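Local coordinates for 14-3-3 protein (Cryptosporidium parvum, PDB 3EFZ) that probably binds phosphoserine-containing partner proteins and so regulates their activity in cell signalling, as other members of the 14-3-3 family do, at residues 108-111 with 112-116; 217-220 with 221-224. All blocks are in the same frame, centred on the assembly; numbering follows the deposited sequence.

Overall arrangement
Both contacts are local, joining residues about one turn apart on a continuous helix, contact 1 within helix 100-131 and contact 2 within helix 213-228. Their centres stand 35 Å apart, on opposite sides of the centre of this all-helical chain, and their nearest atoms remain about 23 Å from each other. Each lies near arginines of the predicted phosphoserine site: the side chain of Glu114 in contact 1 is about 7 Å from that of Arg79 and about 12 Å from that of Arg153, while Phe219 in contact 2 is about 11 Å from Arg153, side chain to side chain. Contact 1 also reaches the second subunit; in the assembly, contact 2 touches no other chain.

Contact 1: 108-111 with 112-116; sequences DIKR and DFEES
Ile109 and Phe113, one helical turn apart, lie side by side and point the same way. The CG2 methyl of Ile109 sits over one face of the Phe113 ring, 3.9 Å from its centroid and 17° off the ring normal, a CH-pi contact displaced toward the rim. There CG2 is 3.7 Å from Phe113 CE1. With CG1 turned beside the backbone N (chi1 -69°), CG2 is left anti to it and reaches the ring one turn on.

Lys110 and Glu114 repeat the parallel arrangement on the next strip of the helix. The extended lysine runs alongside the carboxylate, bringing its CE within 3.9 Å of Glu114 OE1, but its NZ stays 4.7 Å from the same oxygen, so any attraction between the opposite charges probably acts through space, without a direct salt bridge. NZ also has a long, weak ion pairing with Glu89. Arg111 turns back toward the start of the helix: its chain bends at chi3, and NH1 forms a salt bridge of 3.2 Å with Asp108 OD1, which meets the guanidinium at its edge and in its plane. Gln104 holds that same carboxylate oxygen by a further hydrogen bond. Beneath the side chains runs the regular alpha-helical pattern of i to i+4 bonds, among them Phe113 N to Ile109 O at 2.8 Å.

The apolar strip of this turn faces a subunit boundary. Phe113 packs on Ile78 and Ser81 of helix 63-81 and on Leu82, and its ring meets Phe113 of the second subunit at about 45°, while Ile109 touches Ile85 of that subunit. Helix 100-131 thus contributes to the contact between the two copies in this assembly, with Lys110 resting against Ile85 and Lys86 of helix 83-87 in its own chain.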
# COMPACT_ATOMS: atom_id res chain seq x y z
N ASP B 108 2.18 7.85 18.42
CA ASP B 108 3.27 6.89 18.20
C ASP B 108 3.26 6.31 16.78
O ASP B 108 4.32 6.18 16.15
CB ASP B 108 3.22 5.76 19.23
CG ASP B 108 3.62 6.19 20.61
OD1 ASP B 108 3.91 7.39 20.84
OD2 ASP B 108 3.63 5.30 21.49
N ILE B 109 2.07 5.95 16.31
CA ILE B 109 1.86 5.46 14.93
C ILE B 109 2.23 6.52 13.89
O ILE B 109 2.86 6.20 12.86
CB ILE B 109 0.40 4.96 14.71
CG1 ILE B 109 0.16 3.68 15.50
CG2 ILE B 109 0.07 4.79 13.21
CD1 ILE B 109 -1.28 3.37 15.78
N LYS B 110 1.85 7.77 14.15
CA LYS B 110 2.15 8.90 13.26
C LYS B 110 3.66 9.12 13.10
O LYS B 110 4.15 9.30 11.99
CB LYS B 110 1.49 10.19 13.79
CG LYS B 110 1.65 11.38 12.83
CD LYS B 110 1.41 12.74 13.48
CE LYS B 110 1.34 13.80 12.40
NZ LYS B 110 1.01 15.15 12.93
N ARG B 111 4.38 9.13 14.23
CA ARG B 111 5.83 9.26 14.31
C ARG B 111 6.54 8.14 13.55
O ARG B 111 7.43 8.40 12.72
CB ARG B 111 6.24 9.22 15.78
CG ARG B 111 7.60 9.75 16.13
CD ARG B 111 7.73 9.79 17.65
NE ARG B 111 7.04 10.95 18.23
CZ ARG B 111 5.93 10.92 18.96
NH1 ARG B 111 5.33 9.77 19.28
NH2 ARG B 111 5.42 12.07 19.40
N ASP B 112 6.14 6.90 13.82
CA ASP B 112 6.65 5.73 13.13
C ASP B 112 6.36 5.76 11.63
O ASP B 112 7.22 5.41 10.84
CB ASP B 112 5.99 4.47 13.71
CG ASP B 112 6.48 4.13 15.10
OD1 ASP B 112 7.42 4.79 15.61
OD2 ASP B 112 5.91 3.18 15.68
N PHE B 113 5.16 6.15 11.26
CA PHE B 113 4.72 6.11 9.86
C PHE B 113 5.45 7.19 9.08
O PHE B 113 5.85 6.99 7.94
CB PHE B 113 3.20 6.27 9.77
CG PHE B 113 2.43 4.96 9.84
CD1 PHE B 113 2.77 3.95 10.75
CD2 PHE B 113 1.35 4.75 8.98
CE1 PHE B 113 2.06 2.75 10.78
CE2 PHE B 113 0.61 3.56 9.01
CZ PHE B 113 0.96 2.55 9.92
N GLU B 114 5.64 8.34 9.71
CA GLU B 114 6.40 9.44 9.13
C GLU B 114 7.90 9.14 9.03
O GLU B 114 8.51 9.51 8.04
CB GLU B 114 6.10 10.79 9.84
CG GLU B 114 4.63 11.21 9.71
CD GLU B 114 4.36 12.69 9.91
OE1 GLU B 114 4.86 13.29 10.87
OE2 GLU B 114 3.60 13.26 9.09
N GLU B 115 8.49 8.47 10.04
CA GLU B 115 9.88 7.98 9.97
C GLU B 115 10.02 7.12 8.70
O GLU B 115 10.92 7.32 7.91
CB GLU B 115 10.31 7.21 11.25
CG GLU B 115 10.77 8.12 12.44
CD GLU B 115 10.87 7.44 13.85
OE1 GLU B 115 11.31 8.13 14.81
OE2 GLU B 115 10.52 6.24 14.01
N SER B 116 9.07 6.20 8.49
CA SER B 116 9.00 5.33 7.32
C SER B 116 8.90 6.06 5.97
O SER B 116 9.63 5.74 5.04
CB SER B 116 7.85 4.32 7.47
OG SER B 116 8.25 3.29 8.35

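Contact 2: 217-220 with 221-224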
# COMPACT_ATOMS: atom_id res chain seq x y z
N MET B 217 -3.40 28.90 -8.24
CA MET B 217 -4.56 28.90 -9.12
C MET B 217 -4.31 29.59 -10.46
O MET B 217 -4.80 29.11 -11.48
CB MET B 217 -5.80 29.42 -8.41
CG MET B 217 -6.74 28.30 -7.95
SD MET B 217 -6.09 27.02 -6.84
CE MET B 217 -5.61 25.67 -7.92
N LYS B 218 -3.54 30.67 -10.45
CA LYS B 218 -3.08 31.28 -11.71
C LYS B 218 -2.24 30.30 -12.53
O LYS B 218 -2.38 30.21 -13.76
CB LYS B 218 -2.26 32.54 -11.42
CG LYS B 218 -3.10 33.76 -11.10
CD LYS B 218 -2.21 34.94 -10.74
CE LYS B 218 -3.05 36.13 -10.28
NZ LYS B 218 -2.20 37.15 -9.61
N PHE B 219 -1.38 29.55 -11.85
CA PHE B 219 -0.53 28.54 -12.48
C PHE B 219 -1.39 27.47 -13.15
O PHE B 219 -1.15 27.10 -14.31
CB PHE B 219 0.45 27.93 -11.45
CG PHE B 219 1.50 27.03 -12.05
CD1 PHE B 219 1.39 25.65 -11.93
CD2 PHE B 219 2.59 27.57 -12.74
CE1 PHE B 219 2.37 24.78 -12.48
CE2 PHE B 219 3.57 26.72 -13.31
CZ PHE B 219 3.46 25.32 -13.18
N ALA B 220 -2.39 27.00 -12.42
CA ALA B 220 -3.36 26.01 -12.91
C ALA B 220 -4.22 26.55 -14.06
O ALA B 220 -4.39 25.86 -15.06
CB ALA B 220 -4.25 25.50 -11.78
N ASN B 221 -4.74 27.77 -13.90
CA ASN B 221 -5.49 28.47 -14.95
C ASN B 221 -4.69 28.56 -16.24
O ASN B 221 -5.19 28.21 -17.31
CB ASN B 221 -5.88 29.89 -14.50
CG ASN B 221 -7.28 29.98 -13.90
OD1 ASN B 221 -8.07 29.04 -14.00
ND2 ASN B 221 -7.59 31.12 -13.28
N ARG B 222 -3.46 29.04 -16.13
CA ARG B 222 -2.53 29.14 -17.26
C ARG B 222 -2.41 27.87 -18.09
O ARG B 222 -2.44 27.92 -19.32
CB ARG B 222 -1.14 29.47 -16.73
CG ARG B 222 -0.70 30.84 -16.98
CD ARG B 222 0.79 30.80 -17.14
NE ARG B 222 1.51 30.81 -15.88
CZ ARG B 222 2.67 30.20 -15.69
NH1 ARG B 222 3.23 29.48 -16.66
NH2 ARG B 222 3.26 30.28 -14.51
N ALA B 223 -2.25 26.74 -17.38
CA ALA B 223 -2.10 25.42 -17.99
C ALA B 223 -3.40 24.87 -18.57
O ALA B 223 -3.38 24.08 -19.51
CB ALA B 223 -1.52 24.44 -16.97
N ILE B 224 -4.53 25.27 -17.98
CA ILE B 224 -5.85 24.91 -18.52
C ILE B 224 -6.05 25.57 -19.89
O ILE B 224 -6.48 24.92 -20.86
CB ILE B 224 -7.00 25.32 -17.55
CG1 ILE B 224 -6.87 24.61 -16.20
CG2 ILE B 224 -8.36 24.99 -18.16
CD1 ILE B 224 -7.77 25.18 -15.14
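The torsions of both side chains bring Phe219 and Arg222 together. Phe219 holds CG anti to its backbone N (chi1 -171°), and the arginine chain, bent at both chi2 and chi3, folds back toward the ring. The arginine torsions are unusual and may be influenced by a crystal neighbour. Arg222 NH2 arrives at the edge of the phenyl group, near the ring plane, 3.3 Å from Phe219 CD2. Ring and guanidinium planes are almost perpendicular, 89° apart, and CZ of Arg222 remains 4.0 Å from CD2 of Phe219. The approach is therefore to the rim, without the stacking over a face that a cation-pi pair would show.

Lower down, the aliphatic part of Arg222 lies over the backbone of the preceding turn, CB being 3.3 Å from Lys218 O. The same carbonyl accepts the amide hydrogen of Arg222 in a nearly straight bond of 2.9 Å. Ile224 N also bonds to Ala220 O, at 3.0 Å but less straight, and its CG1 branch presses tightly on the same oxygen. Asn221 N completes a 2.8 Å bond to Met217 O, whereas Ala223 N reaches Phe219 O across a longer 3.3 Å. Together these make an ordinary alpha-helical turn.

The helix is divided by its surroundings. Met217, Phe219 and Ala223 pack on helix 193-207, Phe219 meeting Tyr202 edge-to-face and Lys206 in a cation-pi contact, while Asn221 and Ile224 lean on helix 239-256.

In chemical terms the aromatic ring deals with two cations differently. Lys206 uses its pi system, but the guanidinium of Arg222 meets its hydrogen-bearing rim, where the partly positive C-H groups probably offer a cation no electrostatic gain, so this second pairing is consistent with van der Waals packing rather than with a strong charge interaction.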